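PDB 2OWN: putative Oleoyl-[acyl-carrier protein] thioesterase from Lactobacillus plantarum, which probably hydrolyses the thioester of oleoyl-acyl-carrier protein to free the fatty acid, using two hotdog domains joined in one chain. Local coordinates for residues Q57-G62 with P132-P137; R74-D79 with F100-A105; E80-A85 with Q108-I113; A194-Q199 with D232-S237. All blocks are in the same frame, centred on the assembly; numbering follows the deposited sequence.

Contact 1 of 4, residues Q57-G62 with P132-P137; sequences QSHGVG and PELVAP
His59 and Val61, on the turn that links helix 53-58 to strand 61-72, face Glu133 and Leu134 of the loop that follows strand 127-128. The carboxylate of Glu133 approaches the imidazole from the opposite direction, and its OE2 comes obliquely to the CD2-NE2 side of the ring, 3.2 Å from His59 CD2. His59 NE2 is just as near to that oxygen, yet the angle at the nitrogen is too poor for a hydrogen bond, with the ring and carboxylate planes turned 60° from each other. The other ring nitrogen is turned to the preceding helix 53-58, where ND1 makes a weak hydrogen bond to Met55 O, which may help set the rotation of the ring. Leu134 slides past the ring, its CD2 3.9 Å from His59 ND1. Within the N-terminal hotdog domain this corner marks where the chain leaves the short helix and enters the sheet. Gly60 makes the turn with a positive phi of 67°, after which Val61 starts the strand and points its side chain at the loop. Its CG2 meets Leu134 CD1 at 3.9 Å, the two apolar branches crossing at a slant. Met119 of strand 109-121 touches both Val61 and Leu134, while Met55 and Val56 of helix 53-58 also pack on the leucine.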
loop_
_atom_site.group_PDB
_atom_site.type_symbol
_atom_site.label_atom_id
_atom_site.label_comp_id
_atom_site.label_asym_id
_atom_site.label_seq_id
_atom_site.Cartn_x
_atom_site.Cartn_y
_atom_site.Cartn_z
ATOM N N GLN B 57 -17.443 -1.014 19.026
ATOM C CA GLN B 57 -18.573 -0.344 18.335
ATOM C C GLN B 57 -19.974 -0.724 18.891
ATOM O O GLN B 57 -20.914 0.053 18.680
ATOM C CB GLN B 57 -18.493 -0.504 16.805
ATOM C CG GLN B 57 -17.319 0.290 16.201
ATOM C CD GLN B 57 -17.229 0.227 14.682
ATOM O OE1 GLN B 57 -17.731 -0.700 14.039
ATOM N NE2 GLN B 57 -16.561 1.218 14.101
ATOM N N SER B 58 -20.110 -1.882 19.571
ATOM C CA SER B 58 -21.394 -2.294 20.219
ATOM C C SER B 58 -21.764 -1.349 21.396
ATOM O O SER B 58 -22.955 -1.180 21.681
ATOM C CB SER B 58 -21.397 -3.760 20.691
ATOM O OG SER B 58 -20.503 -3.990 21.765
ATOM N N HIS B 59 -20.749 -0.747 22.048
ATOM C CA HIS B 59 -20.923 0.244 23.142
ATOM C C HIS B 59 -21.193 1.707 22.642
ATOM O O HIS B 59 -21.211 2.636 23.466
ATOM C CB HIS B 59 -19.712 0.217 24.108
ATOM C CG HIS B 59 -19.511 -1.101 24.790
ATOM N ND1 HIS B 59 -18.648 -2.064 24.315
ATOM C CD2 HIS B 59 -20.073 -1.619 25.908
ATOM C CE1 HIS B 59 -18.683 -3.117 25.112
ATOM N NE2 HIS B 59 -19.539 -2.872 26.088
ATOM N N GLY B 60 -21.428 1.909 21.330
ATOM C CA GLY B 60 -21.695 3.228 20.735
ATOM C C GLY B 60 -20.517 4.188 20.763
ATOM O O GLY B 60 -20.729 5.397 20.876
ATOM N N VAL B 61 -19.297 3.645 20.654
ATOM C CA VAL B 61 -18.023 4.398 20.688
ATOM C C VAL B 61 -16.917 3.744 19.842
ATOM O O VAL B 61 -17.023 2.576 19.462
ATOM C CB VAL B 61 -17.491 4.567 22.152
ATOM C CG1 VAL B 61 -18.321 5.572 22.937
ATOM C CG2 VAL B 61 -17.436 3.213 22.868
ATOM N N GLY B 62 -15.869 4.518 19.563
ATOM C CA GLY B 62 -14.706 4.054 18.779
ATOM C C GLY B 62 -13.464 4.892 19.031
ATOM O O GLY B 62 -13.587 6.107 19.236
ATOM N N PRO B 132 -13.661 2.511 31.284
ATOM C CA PRO B 132 -12.566 1.669 31.840
ATOM C C PRO B 132 -12.559 0.181 31.394
ATOM O O PRO B 132 -11.487 -0.417 31.402
ATOM C CB PRO B 132 -12.734 1.818 33.363
ATOM C CG PRO B 132 -14.127 2.205 33.552
ATOM C CD PRO B 132 -14.483 3.061 32.381
ATOM N N GLU B 133 -13.723 -0.385 31.038
ATOM C CA GLU B 133 -13.834 -1.781 30.525
ATOM C C GLU B 133 -13.082 -1.985 29.187
ATOM O O GLU B 133 -12.514 -3.057 28.972
ATOM C CB GLU B 133 -15.302 -2.244 30.387
ATOM C CG GLU B 133 -16.181 -1.466 29.366
ATOM C CD GLU B 133 -17.637 -1.939 29.298
ATOM O OE1 GLU B 133 -17.998 -2.989 29.882
ATOM O OE2 GLU B 133 -18.433 -1.247 28.630
ATOM N N LEU B 134 -13.104 -0.969 28.313
ATOM C CA LEU B 134 -12.395 -0.993 27.005
ATOM C C LEU B 134 -10.866 -0.704 27.089
ATOM O O LEU B 134 -10.171 -0.890 26.085
ATOM C CB LEU B 134 -13.062 -0.035 26.000
ATOM C CG LEU B 134 -14.571 -0.219 25.757
ATOM C CD1 LEU B 134 -15.062 0.811 24.757
ATOM C CD2 LEU B 134 -14.942 -1.622 25.278
ATOM N N VAL B 135 -10.376 -0.224 28.247
ATOM C CA VAL B 135 -8.948 0.073 28.532
ATOM C C VAL B 135 -8.306 -0.899 29.564
ATOM O O VAL B 135 -7.104 -1.173 29.449
ATOM C CB VAL B 135 -8.773 1.563 28.965
ATOM C CG1 VAL B 135 -7.311 1.932 29.234
ATOM C CG2 VAL B 135 -9.286 2.468 27.876
ATOM N N ALA B 136 -9.086 -1.383 30.551
ATOM C CA ALA B 136 -8.632 -2.344 31.619
ATOM C C ALA B 136 -7.809 -3.566 31.145
ATOM O O ALA B 136 -6.772 -3.839 31.768
ATOM C CB ALA B 136 -9.811 -2.823 32.496
ATOM N N PRO B 137 -8.257 -4.302 30.077
ATOM C CA PRO B 137 -7.488 -5.448 29.517
ATOM C C PRO B 137 -6.025 -5.131 29.101
ATOM O O PRO B 137 -5.191 -6.029 29.148
ATOM C CB PRO B 137 -8.328 -5.879 28.307
ATOM C CG PRO B 137 -9.686 -5.492 28.657
ATOM C CD PRO B 137 -9.546 -4.177 29.368
#

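Contact 2 of 4, residues R74-D79 with F100-A105; sequences RMPRQD and FWIRDA
Arg74, near the start of the loop between strands 61-72 and 81-91, brings its guanidinium near Asp104, just after strand 95-103. Arg74 NH2 stops 4.2 Å from Asp104 OD2, too far for a salt bridge, though the two charges should still attract, and OD2 approaches the guanidinium obliquely. Each group has a closer polar partner: Arg74 NH2 forms a salt bridge with Glu80 OE2, and Asp104 OD1 accepts a hydrogen bond from Gln108 N. Arg74 NH1 lies beside the next residue's carbonyl and gives a weak hydrogen bond to Met75 O (a selenomethionine) at 3.4 Å. Two residues further on from the arginine, Pro76 supplies the apolar part of the contact. Its ring carbon CG meets Ile102 CG2 at 4.1 Å, with the two side chains at about a right angle. Ile102 presents this methyl because CG1 takes the position opposite the carbonyl carbon (chi1 -52°), which puts CG2 opposite the backbone N. The loop belongs to the N-terminal hotdog domain, where it connects strands 61-72 and 81-91. Leu34 of helix 31-48 touches both Met75 and Ile102, and strand 81-91 contributes Val82 against Pro76 and Ile84 against Ile102.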
loop_
_atom_site.group_PDB
_atom_site.type_symbol
_atom_site.label_atom_id
_atom_site.label_comp_id
_atom_site.label_asym_id
_atom_site.label_seq_id
_atom_site.Cartn_x
_atom_site.Cartn_y
_atom_site.Cartn_z
ATOM N N ARG B 74 16.305 4.809 12.264
ATOM C CA ARG B 74 16.372 4.443 10.831
ATOM C C ARG B 74 15.089 3.714 10.441
ATOM O O ARG B 74 14.536 2.988 11.273
ATOM C CB ARG B 74 17.606 3.624 10.425
ATOM C CG ARG B 74 17.676 2.159 10.852
ATOM C CD ARG B 74 18.837 1.499 10.183
ATOM N NE ARG B 74 18.880 0.078 10.507
ATOM C CZ ARG B 74 18.204 -0.903 9.896
ATOM N NH1 ARG B 74 17.332 -0.671 8.899
ATOM N NH2 ARG B 74 18.383 -2.159 10.327
HETATM N N MSE B 75 14.645 3.893 9.198
HETATM C CA MSE B 75 13.438 3.228 8.703
HETATM C C MSE B 75 13.753 1.769 8.385
HETATM O O MSE B 75 14.905 1.473 8.010
HETATM C CB MSE B 75 12.854 3.917 7.460
HETATM C CG MSE B 75 12.374 5.330 7.738
HETATM SE SE MSE B 75 10.857 5.350 8.969
HETATM C CE MSE B 75 9.420 4.923 7.747
ATOM N N PRO B 76 12.778 0.848 8.608
ATOM C CA PRO B 76 13.000 -0.545 8.228
ATOM C C PRO B 76 13.305 -0.700 6.711
ATOM O O PRO B 76 12.751 0.046 5.893
ATOM C CB PRO B 76 11.672 -1.211 8.591
ATOM C CG PRO B 76 11.149 -0.412 9.677
ATOM C CD PRO B 76 11.470 0.979 9.293
ATOM N N ARG B 77 14.222 -1.605 6.387
ATOM C CA ARG B 77 14.657 -1.890 5.011
ATOM C C ARG B 77 13.803 -3.000 4.405
ATOM O O ARG B 77 13.196 -3.788 5.149
ATOM C CB ARG B 77 16.121 -2.355 5.020
ATOM C CG ARG B 77 17.138 -1.303 5.490
ATOM C CD ARG B 77 18.418 -1.945 6.056
ATOM N NE ARG B 77 19.038 -2.948 5.184
ATOM C CZ ARG B 77 20.075 -3.743 5.514
ATOM N NH1 ARG B 77 20.666 -3.698 6.729
ATOM N NH2 ARG B 77 20.529 -4.624 4.605
ATOM N N GLN B 78 13.779 -3.067 3.063
ATOM C CA GLN B 78 13.069 -4.132 2.312
ATOM C C GLN B 78 13.646 -5.495 2.737
ATOM O O GLN B 78 14.867 -5.635 2.865
ATOM C CB GLN B 78 13.233 -3.975 0.796
ATOM C CG GLN B 78 12.528 -5.025 -0.074
ATOM C CD GLN B 78 12.893 -4.927 -1.546
ATOM O OE1 GLN B 78 13.180 -3.856 -2.051
ATOM N NE2 GLN B 78 12.884 -6.055 -2.232
ATOM N N ASP B 79 12.746 -6.452 2.976
ATOM C CA ASP B 79 13.046 -7.836 3.424
ATOM C C ASP B 79 13.602 -7.989 4.855
ATOM O O ASP B 79 13.994 -9.100 5.242
ATOM C CB ASP B 79 13.915 -8.587 2.375
ATOM C CG ASP B 79 13.287 -8.598 0.989
ATOM O OD1 ASP B 79 12.061 -8.437 0.879
ATOM O OD2 ASP B 79 14.021 -8.739 -0.004
ATOM N N PHE B 100 4.568 2.685 21.000
ATOM C CA PHE B 100 4.971 1.638 20.029
ATOM C C PHE B 100 6.495 1.671 19.837
ATOM O O PHE B 100 7.071 2.765 19.806
ATOM C CB PHE B 100 4.380 1.818 18.620
ATOM C CG PHE B 100 2.906 2.127 18.564
ATOM C CD1 PHE B 100 2.445 3.428 18.862
ATOM C CD2 PHE B 100 1.980 1.180 18.076
ATOM C CE1 PHE B 100 1.071 3.760 18.777
ATOM C CE2 PHE B 100 0.588 1.511 17.977
ATOM C CZ PHE B 100 0.139 2.805 18.328
ATOM N N TRP B 101 7.116 0.499 19.670
ATOM C CA TRP B 101 8.563 0.356 19.413
ATOM C C TRP B 101 8.769 -0.571 18.224
ATOM O O TRP B 101 8.273 -1.699 18.258
ATOM C CB TRP B 101 9.304 -0.245 20.598
ATOM C CG TRP B 101 9.261 0.553 21.815
ATOM C CD1 TRP B 101 10.222 1.405 22.270
ATOM C CD2 TRP B 101 8.203 0.582 22.769
ATOM N NE1 TRP B 101 9.827 1.973 23.454
ATOM C CE2 TRP B 101 8.590 1.493 23.790
ATOM C CE3 TRP B 101 6.949 -0.066 22.863
ATOM C CZ2 TRP B 101 7.764 1.780 24.908
ATOM C CZ3 TRP B 101 6.113 0.210 23.989
ATOM C CH2 TRP B 101 6.534 1.132 24.992
ATOM N N ILE B 102 9.441 -0.082 17.180
ATOM C CA ILE B 102 9.785 -0.868 15.984
ATOM C C ILE B 102 11.280 -1.139 16.201
ATOM O O ILE B 102 12.057 -0.165 16.298
ATOM C CB ILE B 102 9.530 -0.122 14.660
ATOM C CG1 ILE B 102 8.099 0.442 14.571
ATOM C CG2 ILE B 102 9.809 -1.031 13.477
ATOM C CD1 ILE B 102 7.007 -0.555 14.662
ATOM N N ARG B 103 11.647 -2.431 16.303
ATOM C CA ARG B 103 13.027 -2.893 16.535
ATOM C C ARG B 103 13.493 -3.860 15.448
ATOM O O ARG B 103 12.661 -4.526 14.808
ATOM C CB ARG B 103 13.128 -3.594 17.897
ATOM C CG ARG B 103 12.760 -2.733 19.109
ATOM C CD ARG B 103 12.990 -3.509 20.408
ATOM N NE ARG B 103 12.769 -2.706 21.623
ATOM C CZ ARG B 103 11.653 -2.630 22.376
ATOM N NH1 ARG B 103 10.533 -3.332 22.110
ATOM N NH2 ARG B 103 11.663 -1.828 23.455
ATOM N N ASP B 104 14.823 -3.947 15.258
ATOM C CA ASP B 104 15.430 -4.863 14.247
ATOM C C ASP B 104 15.563 -6.292 14.813
ATOM O O ASP B 104 15.237 -6.521 15.989
ATOM C CB ASP B 104 16.766 -4.308 13.653
ATOM C CG ASP B 104 17.960 -4.259 14.637
ATOM O OD1 ASP B 104 17.945 -4.792 15.774
ATOM O OD2 ASP B 104 18.973 -3.657 14.216
ATOM N N ALA B 105 16.049 -7.220 13.975
ATOM C CA ALA B 105 16.285 -8.644 14.351
ATOM C C ALA B 105 17.226 -8.848 15.563
ATOM O O ALA B 105 17.028 -9.789 16.345
ATOM C CB ALA B 105 16.787 -9.458 13.135
#

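Contact 3 of 4, residues E80-A85 with Q108-I113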
loop_
_atom_site.group_PDB
_atom_site.type_symbol
_atom_site.label_atom_id
_atom_site.label_comp_id
_atom_site.label_asym_id
_atom_site.label_seq_id
_atom_site.Cartn_x
_atom_site.Cartn_y
_atom_site.Cartn_z
ATOM N N GLU B 80 13.550 -6.913 5.657
ATOM C CA GLU B 80 14.007 -6.934 7.038
ATOM C C GLU B 80 12.823 -7.452 7.860
ATOM O O GLU B 80 11.666 -7.074 7.594
ATOM C CB GLU B 80 14.416 -5.542 7.518
ATOM C CG GLU B 80 15.104 -5.539 8.875
ATOM C CD GLU B 80 15.426 -4.163 9.420
ATOM O OE1 GLU B 80 15.193 -3.140 8.745
ATOM O OE2 GLU B 80 15.900 -4.123 10.564
ATOM N N VAL B 81 13.112 -8.309 8.835
ATOM C CA VAL B 81 12.105 -8.861 9.736
ATOM C C VAL B 81 12.227 -7.973 10.968
ATOM O O VAL B 81 13.234 -8.066 11.686
ATOM C CB VAL B 81 12.313 -10.357 10.030
ATOM C CG1 VAL B 81 11.271 -10.871 11.013
ATOM C CG2 VAL B 81 12.227 -11.157 8.733
ATOM N N VAL B 82 11.247 -7.080 11.154
ATOM C CA VAL B 82 11.189 -6.154 12.304
ATOM C C VAL B 82 10.213 -6.664 13.356
ATOM O O VAL B 82 9.254 -7.359 13.016
ATOM C CB VAL B 82 10.778 -4.698 11.922
ATOM C CG1 VAL B 82 11.819 -4.082 10.994
ATOM C CG2 VAL B 82 9.334 -4.610 11.322
ATOM N N THR B 83 10.470 -6.290 14.615
ATOM C CA THR B 83 9.650 -6.629 15.773
ATOM C C THR B 83 8.894 -5.343 16.146
ATOM O O THR B 83 9.543 -4.305 16.368
ATOM C CB THR B 83 10.522 -7.158 16.922
ATOM O OG1 THR B 83 11.151 -8.372 16.494
ATOM C CG2 THR B 83 9.702 -7.447 18.176
ATOM N N ILE B 84 7.552 -5.403 16.156
ATOM C CA ILE B 84 6.683 -4.262 16.519
ATOM C C ILE B 84 6.117 -4.554 17.914
ATOM O O ILE B 84 5.251 -5.427 18.046
ATOM C CB ILE B 84 5.497 -3.962 15.527
ATOM C CG1 ILE B 84 5.949 -3.838 14.064
ATOM C CG2 ILE B 84 4.742 -2.684 15.963
ATOM C CD1 ILE B 84 6.189 -5.132 13.352
ATOM N N ALA B 85 6.640 -3.854 18.929
ATOM C CA ALA B 85 6.190 -3.961 20.329
ATOM C C ALA B 85 5.217 -2.801 20.569
ATOM O O ALA B 85 5.460 -1.695 20.071
ATOM C CB ALA B 85 7.354 -3.894 21.290
ATOM N N GLN B 108 17.895 -3.808 18.349
ATOM C CA GLN B 108 18.187 -2.357 18.317
ATOM C C GLN B 108 16.968 -1.573 17.823
ATOM O O GLN B 108 16.313 -2.001 16.862
ATOM C CB GLN B 108 19.423 -2.039 17.462
ATOM C CG GLN B 108 20.724 -2.645 18.011
ATOM N N GLN B 109 16.689 -0.431 18.464
ATOM C CA GLN B 109 15.529 0.418 18.122
ATOM C C GLN B 109 15.681 1.145 16.775
ATOM O O GLN B 109 16.650 1.894 16.570
ATOM C CB GLN B 109 15.217 1.430 19.244
ATOM C CG GLN B 109 14.049 2.407 18.995
ATOM C CD GLN B 109 13.775 3.289 20.198
ATOM O OE1 GLN B 109 13.447 2.795 21.263
ATOM N NE2 GLN B 109 13.836 4.606 20.007
ATOM N N LEU B 110 14.679 0.947 15.911
ATOM C CA LEU B 110 14.569 1.565 14.586
ATOM C C LEU B 110 13.676 2.808 14.683
ATOM O O LEU B 110 14.022 3.866 14.131
ATOM C CB LEU B 110 14.011 0.562 13.561
ATOM C CG LEU B 110 14.831 -0.701 13.298
ATOM C CD1 LEU B 110 14.148 -1.528 12.219
ATOM C CD2 LEU B 110 16.262 -0.398 12.875
ATOM N N ALA B 111 12.513 2.659 15.336
ATOM C CA ALA B 111 11.559 3.759 15.563
ATOM C C ALA B 111 10.808 3.626 16.898
ATOM O O ALA B 111 10.631 2.514 17.407
ATOM C CB ALA B 111 10.579 3.887 14.400
ATOM N N TYR B 112 10.429 4.780 17.457
ATOM C CA TYR B 112 9.677 4.911 18.724
ATOM C C TYR B 112 8.537 5.899 18.472
ATOM O O TYR B 112 8.803 7.054 18.104
ATOM C CB TYR B 112 10.601 5.351 19.858
ATOM C CG TYR B 112 9.905 5.762 21.141
ATOM C CD1 TYR B 112 9.154 4.826 21.887
ATOM C CD2 TYR B 112 10.021 7.084 21.646
ATOM C CE1 TYR B 112 8.505 5.203 23.103
ATOM C CE2 TYR B 112 9.379 7.472 22.869
ATOM C CZ TYR B 112 8.630 6.522 23.582
ATOM O OH TYR B 112 8.008 6.880 24.746
ATOM N N ILE B 113 7.297 5.425 18.656
ATOM C CA ILE B 113 6.080 6.196 18.435
ATOM C C ILE B 113 5.296 6.360 19.734
ATOM O O ILE B 113 5.129 5.385 20.476
ATOM C CB ILE B 113 5.148 5.527 17.381
ATOM C CG1 ILE B 113 5.894 5.249 16.058
ATOM C CG2 ILE B 113 3.886 6.379 17.129
ATOM C CD1 ILE B 113 5.043 4.568 14.979
#
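Leu110 reaches Glu80 and Val82 through a chi1 of -62°, which sets CG opposite its own carbonyl carbon, and a chi2 of -178°, which carries CD1 straight outward. Glu80 extends to meet it from the opposite direction, CG trans to the backbone N (chi1 -171°) and the rest of the chain stretched. Leu110 lies at a classic beta bulge of the hotdog sheet: it and Ala111 both face Ile102 of the intervening strand 95-103, and strand 109-121 turns a corner at this residue. Strand 81-91 is the neighbour of 95-103 on its other flank, so the contact passes from one side of that strand to the other by side chains alone. The Glu80 oxygens are held by the preceding loop, OE1 by a hydrogen bond from Arg77 N and OE2 by a salt bridge with Arg74, and this double grip fixes the carboxylate where the methyl can rest against it. Leu110 CD1 is thus shared by two neighbours, lying 3.5 Å from Glu80 OE2 and 3.7 Å from Val82 CG1.

Contact 4 of 4, residues A194-Q199 with D232-S237; sequences ATFLLQ and DQVTTS
Phe196, on the short helix 194-197, drives its ring toward Val234 and Thr236, two alternate residues on the same face of strand 233-241. A chi1 of 180° swings CG away from the backbone N, the ring extends out from the helix, and its far end does all the touching. Val234 comes at the ring edge, close to the ring plane: its CG2 lies 3.5 Å from Phe196 CZ and 3.7 Å from Phe196 CE2. Thr236 meets the same ring corner on its other flank, with CG2 3.7 Å from Phe196 CZ and 4.1 Å from Phe196 CE1, neither squarely over the face nor at the edge. In the C-terminal hotdog domain this contact sets a helical turn against one end of the curved antiparallel sheet, just before the chain enters strand 200-209. His200, the first residue of that strand, stacks on the Phe196 ring, and Trp254 of strand 246-256 meets it edge-to-face. Thr236 presents its methyl to the phenylalanine, while OG1, placed by chi1 of 68° between the backbone N and carbonyl carbon, is hydrogen-bonded to His238 NE2 and Trp254 NE1. On the helix, Ala194 N donates to Tyr215 OH of the second subunit, and Phe170 of that subunit packs on Leu197.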
loop_
_atom_site.group_PDB
_atom_site.type_symbol
_atom_site.label_atom_id
_atom_site.label_comp_id
_atom_site.label_asym_id
_atom_site.label_seq_id
_atom_site.Cartn_x
_atom_site.Cartn_y
_atom_site.Cartn_z
ATOM N N ALA B 194 10.849 14.588 -5.544
ATOM C CA ALA B 194 11.783 13.433 -5.523
ATOM C C ALA B 194 13.252 13.852 -5.278
ATOM O O ALA B 194 13.968 13.117 -4.598
ATOM C CB ALA B 194 11.664 12.573 -6.806
ATOM N N THR B 195 13.660 15.029 -5.789
ATOM C CA THR B 195 15.026 15.598 -5.573
ATOM C C THR B 195 15.314 15.843 -4.069
ATOM O O THR B 195 16.461 15.695 -3.637
ATOM C CB THR B 195 15.298 16.896 -6.372
ATOM O OG1 THR B 195 14.313 17.882 -6.047
ATOM C CG2 THR B 195 15.279 16.622 -7.874
ATOM N N PHE B 196 14.278 16.221 -3.306
ATOM C CA PHE B 196 14.372 16.388 -1.848
ATOM C C PHE B 196 14.367 14.999 -1.178
ATOM O O PHE B 196 15.233 14.709 -0.352
ATOM C CB PHE B 196 13.227 17.248 -1.279
ATOM C CG PHE B 196 13.294 17.427 0.213
ATOM C CD1 PHE B 196 12.670 16.494 1.073
ATOM C CD2 PHE B 196 14.013 18.494 0.772
ATOM C CE1 PHE B 196 12.759 16.624 2.480
ATOM C CE2 PHE B 196 14.108 18.654 2.197
ATOM C CZ PHE B 196 13.474 17.718 3.052
ATOM N N LEU B 197 13.351 14.191 -1.503
ATOM C CA LEU B 197 13.148 12.838 -0.904
ATOM C C LEU B 197 14.308 11.865 -1.091
ATOM O O LEU B 197 14.604 11.100 -0.171
ATOM C CB LEU B 197 11.836 12.198 -1.406
ATOM C CG LEU B 197 10.533 12.940 -1.063
ATOM C CD1 LEU B 197 9.355 12.299 -1.790
ATOM C CD2 LEU B 197 10.304 12.977 0.440
ATOM N N LEU B 198 14.945 11.916 -2.266
ATOM C CA LEU B 198 16.109 11.062 -2.584
ATOM C C LEU B 198 17.423 11.448 -1.872
ATOM O O LEU B 198 18.363 10.655 -1.935
ATOM C CB LEU B 198 16.315 10.942 -4.112
ATOM C CG LEU B 198 15.216 10.158 -4.852
ATOM C CD1 LEU B 198 15.341 10.364 -6.368
ATOM C CD2 LEU B 198 15.209 8.652 -4.479
ATOM N N GLN B 199 17.501 12.620 -1.218
ATOM C CA GLN B 199 18.714 13.034 -0.469
ATOM C C GLN B 199 18.417 13.461 0.992
ATOM O O GLN B 199 19.161 14.251 1.588
ATOM C CB GLN B 199 19.465 14.091 -1.287
ATOM C CG GLN B 199 20.956 14.229 -0.909
ATOM C CD GLN B 199 21.796 15.027 -1.865
ATOM O OE1 GLN B 199 21.342 15.492 -2.922
ATOM N NE2 GLN B 199 23.059 15.198 -1.485
ATOM N N ASP B 232 23.336 19.079 10.030
ATOM C CA ASP B 232 23.003 18.167 8.910
ATOM C C ASP B 232 21.499 17.905 8.701
ATOM O O ASP B 232 21.144 16.929 8.024
ATOM C CB ASP B 232 23.792 16.835 9.049
ATOM C CG ASP B 232 25.293 17.043 9.133
ATOM O OD1 ASP B 232 25.845 17.870 8.375
ATOM O OD2 ASP B 232 25.933 16.331 9.929
ATOM N N GLN B 233 20.632 18.806 9.201
ATOM C CA GLN B 233 19.181 18.656 9.114
ATOM C C GLN B 233 18.411 19.818 8.480
ATOM O O GLN B 233 18.950 20.910 8.283
ATOM C CB GLN B 233 18.594 18.357 10.511
ATOM C CG GLN B 233 19.072 17.024 11.114
ATOM C CD GLN B 233 18.354 16.597 12.396
ATOM O OE1 GLN B 233 17.381 17.214 12.841
ATOM N NE2 GLN B 233 18.826 15.506 12.976
ATOM N N VAL B 234 17.171 19.495 8.093
ATOM C CA VAL B 234 16.177 20.419 7.527
ATOM C C VAL B 234 14.812 20.059 8.137
ATOM O O VAL B 234 14.620 18.924 8.624
ATOM C CB VAL B 234 16.106 20.385 5.972
ATOM C CG1 VAL B 234 17.423 20.826 5.367
ATOM C CG2 VAL B 234 15.737 19.004 5.458
ATOM N N THR B 235 13.884 21.010 8.093
ATOM C CA THR B 235 12.525 20.845 8.633
ATOM C C THR B 235 11.497 21.089 7.543
ATOM O O THR B 235 11.690 21.993 6.731
ATOM C CB THR B 235 12.272 21.840 9.779
ATOM O OG1 THR B 235 13.347 21.763 10.721
ATOM C CG2 THR B 235 10.930 21.567 10.497
ATOM N N THR B 236 10.447 20.257 7.491
ATOM C CA THR B 236 9.319 20.462 6.557
ATOM C C THR B 236 8.048 20.615 7.422
ATOM O O THR B 236 7.825 19.809 8.317
ATOM C CB THR B 236 9.168 19.409 5.445
ATOM O OG1 THR B 236 8.788 18.152 5.995
ATOM C CG2 THR B 236 10.475 19.286 4.632
ATOM N N SER B 237 7.288 21.680 7.167
ATOM C CA SER B 237 6.034 22.024 7.848
ATOM C C SER B 237 4.953 21.734 6.824
ATOM O O SER B 237 4.995 22.307 5.740
ATOM C CB SER B 237 6.032 23.497 8.251
ATOM O OG SER B 237 4.807 23.879 8.850
#

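Contacts 1, 2 and 3 lie in the N-terminal hotdog domain and contact 4 in the C-terminal one. Contacts 2 and 3 interleave within the span between the segments of contact 1, and contact 4 comes later in the chain. The centres of contacts 2 and 3 are about 4 Å apart, since strand 95-103 lies between strands 81-91 and 109-121. Contact 1 sits far off, about 31 Å from contact 2 between centres, and about 41 Å from contact 4, on the opposite side of the chain's centre. Strand 61-72 pairs with both 109-121 and 200-209, so one chain carries two hotdog domains side by side, contacts 2 and 4 both reaching the second subunit.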